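Local coordinates for protein QdtA (Thermoanaerobacterium thermosaccharolyticum, PDB 4ZU5) that belongs to the WxcM-like family of cupin-fold proteins, forms a two-chain assembly in the crystal and holds thymidine in a pocket, at residues I27-D32 and L109-E114; K68-I73 and W96-D101; G92-R97 and D126-E131. All blocks are in the same frame, centred on the assembly; numbering follows the deposited sequence.

Contact 1: residues I27-D32 and L109-E114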
loop_
_atom_site.group_PDB
_atom_site.type_symbol
_atom_site.label_atom_id
_atom_site.label_comp_id
_atom_site.label_asym_id
_atom_site.label_seq_id
_atom_site.Cartn_x
_atom_site.Cartn_y
_atom_site.Cartn_z
ATOM N N ILE A 27 -4.428 -11.593 -9.073
ATOM C CA ILE A 27 -4.587 -12.806 -8.264
ATOM C C ILE A 27 -5.439 -12.459 -7.053
ATOM O O ILE A 27 -6.595 -12.836 -7.014
ATOM C CB ILE A 27 -3.208 -13.425 -7.857
ATOM C CG1 ILE A 27 -2.472 -13.883 -9.155
ATOM C CG2 ILE A 27 -3.398 -14.549 -6.867
ATOM C CD1 ILE A 27 -1.000 -14.262 -9.014
ATOM N N ASP A 28 -4.947 -11.635 -6.130
ATOM C CA ASP A 28 -5.730 -11.345 -4.939
ATOM C C ASP A 28 -6.810 -10.287 -5.191
ATOM O O ASP A 28 -7.752 -10.137 -4.409
ATOM C CB ASP A 28 -4.774 -10.911 -3.832
ATOM C CG ASP A 28 -3.805 -12.014 -3.462
ATOM O OD1 ASP A 28 -2.621 -11.929 -3.871
ATOM O OD2 ASP A 28 -4.272 -13.023 -2.876
ATOM N N ILE A 29 -6.607 -9.504 -6.251
ATOM C CA ILE A 29 -7.542 -8.517 -6.745
ATOM C C ILE A 29 -7.618 -8.723 -8.252
ATOM O O ILE A 29 -6.699 -9.274 -8.884
ATOM C CB ILE A 29 -7.100 -7.093 -6.442
ATOM C CG1 ILE A 29 -5.683 -6.790 -6.947
ATOM C CG2 ILE A 29 -7.134 -6.855 -4.923
ATOM C CD1 ILE A 29 -5.269 -5.346 -6.880
ATOM N N PRO A 30 -8.750 -8.332 -8.826
ATOM C CA PRO A 30 -8.997 -8.642 -10.206
ATOM C C PRO A 30 -8.268 -7.791 -11.255
ATOM O O PRO A 30 -8.319 -8.183 -12.418
ATOM C CB PRO A 30 -10.532 -8.531 -10.318
ATOM C CG PRO A 30 -10.914 -7.586 -9.211
ATOM C CD PRO A 30 -9.976 -7.931 -8.104
ATOM N N PHE A 31 -7.445 -6.798 -10.879
ATOM C CA PHE A 31 -6.792 -5.919 -11.861
ATOM C C PHE A 31 -5.300 -5.793 -11.580
ATOM O O PHE A 31 -4.868 -6.175 -10.515
ATOM C CB PHE A 31 -7.480 -4.533 -11.879
ATOM C CG PHE A 31 -7.573 -3.846 -10.538
ATOM C CD1 PHE A 31 -6.539 -3.081 -10.051
ATOM C CD2 PHE A 31 -8.754 -3.890 -9.793
ATOM C CE1 PHE A 31 -6.655 -2.411 -8.848
ATOM C CE2 PHE A 31 -8.875 -3.228 -8.610
ATOM C CZ PHE A 31 -7.824 -2.517 -8.104
ATOM N N ASP A 32 -4.509 -5.301 -12.527
ATOM C CA ASP A 32 -3.100 -4.985 -12.257
ATOM C C ASP A 32 -3.045 -3.651 -11.566
ATOM O O ASP A 32 -3.782 -2.714 -11.909
ATOM C CB ASP A 32 -2.279 -4.804 -13.537
ATOM C CG ASP A 32 -1.990 -6.110 -14.237
ATOM O OD1 ASP A 32 -1.276 -6.947 -13.641
ATOM O OD2 ASP A 32 -2.477 -6.254 -15.381
ATOM N N LEU A 109 -4.966 2.832 2.452
ATOM C CA LEU A 109 -4.226 2.524 1.245
ATOM C C LEU A 109 -5.229 2.291 0.123
ATOM O O LEU A 109 -6.249 1.637 0.334
ATOM C CB LEU A 109 -3.437 1.242 1.452
ATOM C CG LEU A 109 -2.746 0.688 0.220
ATOM C CD1 LEU A 109 -1.625 1.664 -0.140
ATOM C CD2 LEU A 109 -2.160 -0.675 0.540
ATOM N N VAL A 110 -4.931 2.813 -1.053
ATOM C CA VAL A 110 -5.776 2.574 -2.198
ATOM C C VAL A 110 -4.908 1.983 -3.300
ATOM O O VAL A 110 -3.866 2.512 -3.601
ATOM C CB VAL A 110 -6.421 3.886 -2.674
ATOM C CG1 VAL A 110 -7.306 3.684 -3.915
ATOM C CG2 VAL A 110 -7.185 4.528 -1.493
ATOM N N LEU A 111 -5.354 0.874 -3.875
ATOM C CA LEU A 111 -4.781 0.300 -5.069
ATOM C C LEU A 111 -5.699 0.613 -6.254
ATOM O O LEU A 111 -6.901 0.515 -6.131
ATOM C CB LEU A 111 -4.683 -1.216 -4.941
ATOM C CG LEU A 111 -4.171 -1.732 -3.601
ATOM C CD1 LEU A 111 -4.233 -3.259 -3.513
ATOM C CD2 LEU A 111 -2.805 -1.203 -3.260
ATOM N N ALA A 112 -5.154 1.014 -7.393
ATOM C CA ALA A 112 -5.908 1.578 -8.492
ATOM C C ALA A 112 -5.480 0.912 -9.771
ATOM O O ALA A 112 -4.288 0.655 -9.965
ATOM C CB ALA A 112 -5.669 3.078 -8.594
ATOM N N SER A 113 -6.461 0.661 -10.629
ATOM C CA SER A 113 -6.280 -0.049 -11.907
ATOM C C SER A 113 -5.718 0.815 -13.067
ATOM O O SER A 113 -5.368 0.260 -14.104
ATOM C CB SER A 113 -7.609 -0.678 -12.367
ATOM O OG SER A 113 -8.539 0.278 -12.838
ATOM N N GLU A 114 -5.640 2.119 -12.887
ATOM C CA GLU A 114 -5.074 2.988 -13.894
ATOM C C GLU A 114 -4.268 4.094 -13.315
ATOM O O GLU A 114 -4.448 4.523 -12.192
ATOM C CB GLU A 114 -6.178 3.630 -14.735
ATOM C CG GLU A 114 -7.068 2.641 -15.439
ATOM C CD GLU A 114 -6.376 1.870 -16.543
ATOM O OE1 GLU A 114 -5.219 2.203 -16.933
ATOM O OE2 GLU A 114 -7.040 0.917 -16.998
HETATM O O HOH W 1 -5.016 -2.651 -14.402
#
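F31 and I29, on the irregular loop that joins strand 18-24 to strand 35-40, lie against L111, A112 and S113 at the end of strand 107-112. The F31 ring is the main bridge. S113 comes over one of its faces, with CB 3.9 Å from the ring centroid and 29° off the normal, a CH-pi contact; the nearest ring atom is F31 CD1, 3.5 Å from S113 CB. The opposite face is met within the loop itself by I29, whose CD1 sits 3.8 Å above the F31 ring plane toward the rim, so the ring is held between a serine methylene and an isoleucine methyl. Its far end reaches the strand backbone: F31 CZ is 3.7 Å from L111 O, which lies at the ring edge. That reach depends on the first torsion of F31, which sets CG between the backbone N and the carbonyl carbon (chi1 54°).

Strand 107-112 belongs to a five-stranded antiparallel sheet of the cupin beta-sandwich, running between strands 58-64 and 35-40, and the loop packs where it ends. On the side of L111, I29 CD1 meets L111 CD1 at 4.1 Å, the two side chains crossing at about a right angle; I23 and V59 add to this apolar cluster. At the other end no direct hydrogen bond joins the segments, but one water does the work, donating to D32 O at 2.8 Å and to S113 O at 2.9 Å. S113 OG turns elsewhere and is hydrogen-bonded to the backbone N of H57. Just past D32 in the chain, K34 and R35 pair through the backbone with A112; R35 is a residue of the thymidine pocket, while D32 packs on Y115 of the second subunit.

Contact 2: residues K68-I73 and W96-D101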
loop_
_atom_site.group_PDB
_atom_site.type_symbol
_atom_site.label_atom_id
_atom_site.label_comp_id
_atom_site.label_asym_id
_atom_site.label_seq_id
_atom_site.Cartn_x
_atom_site.Cartn_y
_atom_site.Cartn_z
ATOM N N LYS A 68 -14.334 5.226 8.049
ATOM C CA LYS A 68 -15.652 4.943 7.512
ATOM C C LYS A 68 -15.784 5.440 6.093
ATOM O O LYS A 68 -15.442 6.593 5.738
ATOM C CB LYS A 68 -16.718 5.577 8.445
ATOM C CG LYS A 68 -16.953 4.796 9.734
ATOM C CD LYS A 68 -17.992 5.487 10.607
ATOM C CE LYS A 68 -18.005 4.911 12.002
ATOM N NZ LYS A 68 -16.849 5.447 12.752
ATOM N N ILE A 69 -16.296 4.553 5.232
ATOM C CA ILE A 69 -16.441 4.878 3.843
ATOM C C ILE A 69 -17.925 4.951 3.560
ATOM O O ILE A 69 -18.643 3.962 3.751
ATOM C CB ILE A 69 -15.894 3.794 2.883
ATOM C CG1 ILE A 69 -14.522 3.295 3.283
ATOM C CG2 ILE A 69 -15.942 4.313 1.464
ATOM C CD1 ILE A 69 -13.511 4.377 3.557
ATOM N N ARG A 70 -18.368 6.123 3.139
ATOM C CA ARG A 70 -19.763 6.301 2.714
ATOM C C ARG A 70 -19.808 6.079 1.214
ATOM O O ARG A 70 -19.198 6.815 0.460
ATOM C CB ARG A 70 -20.268 7.706 3.080
ATOM C CG ARG A 70 -21.612 8.119 2.484
ATOM C CD ARG A 70 -22.061 9.542 2.909
ATOM N NE ARG A 70 -22.126 9.708 4.361
ATOM C CZ ARG A 70 -21.274 10.415 5.096
ATOM N NH1 ARG A 70 -20.256 11.068 4.561
ATOM N NH2 ARG A 70 -21.405 10.423 6.399
ATOM N N LEU A 71 -20.532 5.042 0.797
ATOM C CA LEU A 71 -20.699 4.690 -0.582
ATOM C C LEU A 71 -22.118 5.039 -0.989
ATOM O O LEU A 71 -23.079 4.725 -0.281
ATOM C CB LEU A 71 -20.516 3.184 -0.799
ATOM C CG LEU A 71 -19.213 2.656 -0.204
ATOM C CD1 LEU A 71 -19.276 1.147 0.002
ATOM C CD2 LEU A 71 -18.105 3.042 -1.141
ATOM N N LYS A 72 -22.247 5.617 -2.170
ATOM C CA LYS A 72 -23.579 5.840 -2.670
ATOM C C LYS A 72 -23.736 5.805 -4.170
ATOM O O LYS A 72 -22.849 6.156 -4.942
ATOM C CB LYS A 72 -24.123 7.122 -2.040
ATOM C CG LYS A 72 -24.358 8.300 -2.944
ATOM C CD LYS A 72 -24.251 9.541 -2.072
ATOM C CE LYS A 72 -25.614 10.145 -1.762
ATOM N NZ LYS A 72 -25.326 11.401 -1.017
ATOM N N ILE A 73 -24.903 5.328 -4.578
ATOM C CA ILE A 73 -25.341 5.399 -5.932
ATOM C C ILE A 73 -26.770 5.935 -5.793
ATOM O O ILE A 73 -27.302 6.032 -4.684
ATOM C CB ILE A 73 -25.341 3.998 -6.597
ATOM C CG1 ILE A 73 -26.279 3.004 -5.887
ATOM C CG2 ILE A 73 -23.945 3.410 -6.527
ATOM C CD1 ILE A 73 -26.345 1.620 -6.529
ATOM N N TRP A 96 -20.188 6.747 -5.873
ATOM C CA TRP A 96 -19.708 7.975 -5.236
ATOM C C TRP A 96 -19.211 7.608 -3.870
ATOM O O TRP A 96 -19.862 6.866 -3.111
ATOM C CB TRP A 96 -20.872 9.010 -5.131
ATOM C CG TRP A 96 -20.551 10.349 -4.496
ATOM C CD1 TRP A 96 -20.672 10.664 -3.188
ATOM C CD2 TRP A 96 -20.122 11.542 -5.144
ATOM N NE1 TRP A 96 -20.309 11.977 -2.963
ATOM C CE2 TRP A 96 -19.984 12.542 -4.151
ATOM C CE3 TRP A 96 -19.774 11.860 -6.439
ATOM C CZ2 TRP A 96 -19.530 13.827 -4.429
ATOM C CZ3 TRP A 96 -19.386 13.152 -6.725
ATOM C CH2 TRP A 96 -19.229 14.114 -5.705
ATOM N N ARG A 97 -18.090 8.187 -3.473
ATOM C CA ARG A 97 -17.662 7.926 -2.115
ATOM C C ARG A 97 -17.104 9.108 -1.361
ATOM O O ARG A 97 -16.587 10.056 -1.949
ATOM C CB ARG A 97 -16.717 6.734 -2.040
ATOM C CG ARG A 97 -15.260 7.055 -2.222
ATOM C CD ARG A 97 -15.057 7.722 -3.560
ATOM N NE ARG A 97 -15.571 6.968 -4.707
ATOM C CZ ARG A 97 -14.854 6.087 -5.400
ATOM N NH1 ARG A 97 -13.611 5.819 -5.020
ATOM N NH2 ARG A 97 -15.371 5.508 -6.480
ATOM N N GLU A 98 -17.272 9.006 -0.051
ATOM C CA GLU A 98 -16.706 9.923 0.957
ATOM C C GLU A 98 -16.126 9.101 2.099
ATOM O O GLU A 98 -16.552 7.978 2.386
ATOM C CB GLU A 98 -17.832 10.840 1.459
ATOM C CG GLU A 98 -18.469 11.662 0.354
ATOM C CD GLU A 98 -19.819 12.241 0.715
ATOM O OE1 GLU A 98 -20.167 12.147 1.899
ATOM O OE2 GLU A 98 -20.480 12.768 -0.196
ATOM N N MET A 99 -15.115 9.641 2.763
ATOM C CA MET A 99 -14.469 8.938 3.829
ATOM C C MET A 99 -14.393 9.831 5.068
ATOM O O MET A 99 -14.127 11.019 4.947
ATOM C CB MET A 99 -13.045 8.574 3.406
ATOM C CG MET A 99 -12.931 7.660 2.190
ATOM S SD MET A 99 -12.768 8.553 0.665
ATOM C CE MET A 99 -10.986 8.714 0.659
ATOM N N PHE A 100 -14.600 9.251 6.231
ATOM C CA PHE A 100 -14.739 10.052 7.459
ATOM C C PHE A 100 -14.488 9.240 8.718
ATOM O O PHE A 100 -14.313 8.014 8.661
ATOM C CB PHE A 100 -16.112 10.754 7.439
ATOM C CG PHE A 100 -17.268 9.819 7.658
ATOM C CD1 PHE A 100 -17.787 9.617 8.931
ATOM C CD2 PHE A 100 -17.811 9.118 6.603
ATOM C CE1 PHE A 100 -18.852 8.758 9.156
ATOM C CE2 PHE A 100 -18.873 8.252 6.816
ATOM C CZ PHE A 100 -19.366 8.041 8.093
ATOM N N ASP A 101 -14.437 9.904 9.878
ATOM C CA ASP A 101 -14.069 9.238 11.107
ATOM C C ASP A 101 -12.750 8.488 11.013
ATOM O O ASP A 101 -12.641 7.338 11.447
ATOM C CB ASP A 101 -15.136 8.244 11.560
ATOM C CG ASP A 101 -16.378 8.934 12.212
ATOM O OD1 ASP A 101 -16.504 10.170 12.224
ATOM O OD2 ASP A 101 -17.281 8.180 12.586
HETATM O O HOH W 2 -13.796 5.177 12.217
#
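F100 is clasped between two side chains of strand 67-73. The R70 guanidinium lies flat on one face, centres 4.3 Å apart and planes at 7°, while K68 CB makes a CH-pi contact over the opposite face, 3.8 Å from the ring centroid. A bend of the R70 chain at chi3 (-56°) brings the guanidinium there. R70 NH1 also donates to E98 OE1 at 2.9 Å, met nearly along the C-O axis, with guanidinium and carboxylate planes 63° apart. This salt bridge probably helps keep the guanidinium in place on the ring. E98 is held by W96, whose NE1 donates to E98 OE2 (2.9 Å) in the indole plane.

Beneath these groups runs a regular antiparallel pairing of neighbouring strands in one sheet of the cupin sandwich: K68 with F100, R70 with E98 and K72 with W96 are hydrogen-bonded pairs. The reverse face carries I69, L71, R97 and M99; the first three touch strand 87-91 of the other sheet, and I69 CD1 packs on M99 CG at 3.6 Å. Where the strand gives way to D101, K68 NZ forms a salt bridge to the anti lone pair of D101 OD2 (2.8 Å), and a water links K68 NZ to D101 O.

Contact 3: residues G92-R97 and D126-E131. Unlike the reference sequence in segment 92-97: L94 (reference Phe), V95 (reference Leu).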
loop_
_atom_site.group_PDB
_atom_site.type_symbol
_atom_site.label_atom_id
_atom_site.label_comp_id
_atom_site.label_asym_id
_atom_site.label_seq_id
_atom_site.Cartn_x
_atom_site.Cartn_y
_atom_site.Cartn_z
ATOM N N GLY A 92 -16.008 -0.321 -7.850
ATOM C CA GLY A 92 -16.052 -0.161 -9.268
ATOM C C GLY A 92 -16.584 1.169 -9.771
ATOM O O GLY A 92 -16.643 2.119 -9.025
ATOM N N PRO A 93 -16.832 1.263 -11.078
ATOM C CA PRO A 93 -17.247 2.508 -11.717
ATOM C C PRO A 93 -18.597 3.000 -11.214
ATOM O O PRO A 93 -19.485 2.198 -10.847
ATOM C CB PRO A 93 -17.353 2.112 -13.182
ATOM C CG PRO A 93 -16.212 1.164 -13.320
ATOM C CD PRO A 93 -16.386 0.290 -12.093
ATOM N N LEU A 94 -18.637 4.316 -11.090
ATOM C CA LEU A 94 -19.852 5.060 -10.861
ATOM C C LEU A 94 -20.446 4.831 -9.509
ATOM O O LEU A 94 -21.667 4.911 -9.311
ATOM C CB LEU A 94 -20.878 4.721 -11.920
ATOM C CG LEU A 94 -20.511 5.322 -13.280
ATOM C CD1 LEU A 94 -21.586 4.909 -14.255
ATOM C CD2 LEU A 94 -20.308 6.827 -13.309
ATOM N N VAL A 95 -19.565 4.664 -8.542
ATOM C CA VAL A 95 -19.977 4.686 -7.176
ATOM C C VAL A 95 -19.377 5.947 -6.570
ATOM O O VAL A 95 -18.206 6.205 -6.754
ATOM C CB VAL A 95 -19.416 3.473 -6.447
ATOM C CG1 VAL A 95 -19.690 3.570 -4.953
ATOM C CG2 VAL A 95 -20.037 2.178 -6.998
ATOM N N TRP A 96 -20.188 6.747 -5.873
ATOM C CA TRP A 96 -19.708 7.975 -5.236
ATOM C C TRP A 96 -19.211 7.608 -3.870
ATOM O O TRP A 96 -19.862 6.866 -3.111
ATOM C CB TRP A 96 -20.872 9.010 -5.131
ATOM C CG TRP A 96 -20.551 10.349 -4.496
ATOM C CD1 TRP A 96 -20.672 10.664 -3.188
ATOM C CD2 TRP A 96 -20.122 11.542 -5.144
ATOM N NE1 TRP A 96 -20.309 11.977 -2.963
ATOM C CE2 TRP A 96 -19.984 12.542 -4.151
ATOM C CE3 TRP A 96 -19.774 11.860 -6.439
ATOM C CZ2 TRP A 96 -19.530 13.827 -4.429
ATOM C CZ3 TRP A 96 -19.386 13.152 -6.725
ATOM C CH2 TRP A 96 -19.229 14.114 -5.705
ATOM N N ARG A 97 -18.090 8.187 -3.473
ATOM C CA ARG A 97 -17.662 7.926 -2.115
ATOM C C ARG A 97 -17.104 9.108 -1.361
ATOM O O ARG A 97 -16.587 10.056 -1.949
ATOM C CB ARG A 97 -16.717 6.734 -2.040
ATOM C CG ARG A 97 -15.260 7.055 -2.222
ATOM C CD ARG A 97 -15.057 7.722 -3.560
ATOM N NE ARG A 97 -15.571 6.968 -4.707
ATOM C CZ ARG A 97 -14.854 6.087 -5.400
ATOM N NH1 ARG A 97 -13.611 5.819 -5.020
ATOM N NH2 ARG A 97 -15.371 5.508 -6.480
ATOM N N ASP A 126 -23.721 16.668 -9.482
ATOM C CA ASP A 126 -24.893 16.602 -10.388
ATOM C C ASP A 126 -24.602 15.793 -11.652
ATOM O O ASP A 126 -25.445 15.064 -12.140
ATOM C CB ASP A 126 -25.398 17.989 -10.803
ATOM C CG ASP A 126 -25.956 18.783 -9.631
ATOM O OD1 ASP A 126 -26.601 18.221 -8.726
ATOM O OD2 ASP A 126 -25.714 19.996 -9.609
ATOM N N PHE A 127 -23.389 15.920 -12.153
ATOM C CA PHE A 127 -22.966 15.131 -13.295
ATOM C C PHE A 127 -22.878 13.662 -12.894
ATOM O O PHE A 127 -23.310 12.800 -13.637
ATOM C CB PHE A 127 -21.612 15.621 -13.822
ATOM C CG PHE A 127 -21.147 14.874 -15.061
ATOM C CD1 PHE A 127 -21.897 14.924 -16.239
ATOM C CD2 PHE A 127 -19.999 14.069 -15.040
ATOM C CE1 PHE A 127 -21.513 14.203 -17.366
ATOM C CE2 PHE A 127 -19.592 13.378 -16.176
ATOM C CZ PHE A 127 -20.345 13.447 -17.343
ATOM N N TYR A 128 -22.298 13.384 -11.729
ATOM C CA TYR A 128 -22.235 12.030 -11.238
ATOM C C TYR A 128 -23.631 11.437 -11.310
ATOM O O TYR A 128 -23.861 10.418 -11.941
ATOM C CB TYR A 128 -21.715 11.927 -9.796
ATOM C CG TYR A 128 -22.012 10.588 -9.221
ATOM C CD1 TYR A 128 -21.336 9.466 -9.674
ATOM C CD2 TYR A 128 -23.058 10.401 -8.351
ATOM C CE1 TYR A 128 -21.705 8.208 -9.268
ATOM C CE2 TYR A 128 -23.420 9.143 -7.928
ATOM C CZ TYR A 128 -22.720 8.039 -8.374
ATOM O OH TYR A 128 -23.141 6.802 -7.949
ATOM N N ILE A 129 -24.578 12.085 -10.640
ATOM C CA ILE A 129 -25.929 11.556 -10.536
ATOM C C ILE A 129 -26.573 11.325 -11.883
ATOM O O ILE A 129 -27.252 10.329 -12.062
ATOM C CB ILE A 129 -26.842 12.500 -9.707
ATOM C CG1 ILE A 129 -26.371 12.549 -8.246
ATOM C CG2 ILE A 129 -28.295 12.042 -9.739
ATOM C CD1 ILE A 129 -26.585 11.254 -7.479
ATOM N N ASP A 130 -26.405 12.252 -12.805
ATOM C CA ASP A 130 -26.943 12.065 -14.131
ATOM C C ASP A 130 -26.374 10.799 -14.737
ATOM O O ASP A 130 -27.135 9.985 -15.219
ATOM C CB ASP A 130 -26.602 13.231 -15.046
ATOM C CG ASP A 130 -27.553 14.408 -14.840
ATOM O OD1 ASP A 130 -28.691 14.217 -14.340
ATOM O OD2 ASP A 130 -27.131 15.528 -15.178
ATOM N N GLU A 131 -25.049 10.700 -14.796
ATOM C CA GLU A 131 -24.406 9.493 -15.375
ATOM C C GLU A 131 -24.847 8.218 -14.646
ATOM O O GLU A 131 -25.136 7.195 -15.253
ATOM C CB GLU A 131 -22.878 9.584 -15.296
ATOM C CG GLU A 131 -22.213 10.646 -16.152
ATOM C CD GLU A 131 -22.743 10.670 -17.576
ATOM O OE1 GLU A 131 -22.116 9.984 -18.412
ATOM O OE2 GLU A 131 -23.791 11.328 -17.838
#
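Y128 leaves the helix with CG trans to its backbone N (chi1 165°), which swings the phenol off the helix and across to L94 and W96; W96, also trans about its first torsion, presents its CB and the benzo side of its indole to meet it. W96 CB sits over one face of the Y128 ring, 4.0 Å from the centroid, in a CH-pi contact. Nearer the helix, W96 CE3 comes to 3.8 Å from Y128 CG, and the two rings meet at a slant, their planes 46° apart, neither stacked nor edge-to-face. At the far end of the phenol, Y128 OH donates to L94 O at 2.8 Å. The hydroxyl approaches from above the carbonyl plane, 46° out of it, while L94 CA lies in the plane of the ring at its edge.

L94 has a left-handed backbone conformation, part of the turn that leads into strand 96-100. Both L94 and V95 differ from the reference sequence. The next carbonyl in this turn is gripped from the strand: R97 NH2 donates to V95 O at 2.9 Å with the oxygen in the guanidinium plane, and R97 NE adds a weak bond. R97 NH1 reaches on to Q58. One helical turn past Y128, E131 CB touches L94 CD2 at 4.3 Å, while its OE2 turns away into a salt bridge with K134.

Around the phenol, S52, I73 and I122 fill in further packing, and Y125 meets W96 edge-to-face. Here the C-terminal helix 125-136 is docked by a buried tyrosine on the outer surface of a cupin beta-sandwich, against the loop between strands 87-91 and 96-100.

The three contacts follow one cupin sandwich from sheet to sheet and out to the C-terminal helix. In sequence, both segments of contact 2 fall between those of contact 1, while contact 3 starts inside that span and ends beyond it. Contact 1 uses the sheet containing strand 107-112; its centre is about 19 Å from that of contact 2, on the opposite side of the chain's centre. Contacts 2 and 3, centres about 12 Å apart, share W96 and R97 on strand 96-100. They also touch: K72 O, 3.1 Å from Y128 OH, is a second probable acceptor for that hydroxyl, whose one proton it would have to share with L94 O. The helix is therefore tied to the same strand pair.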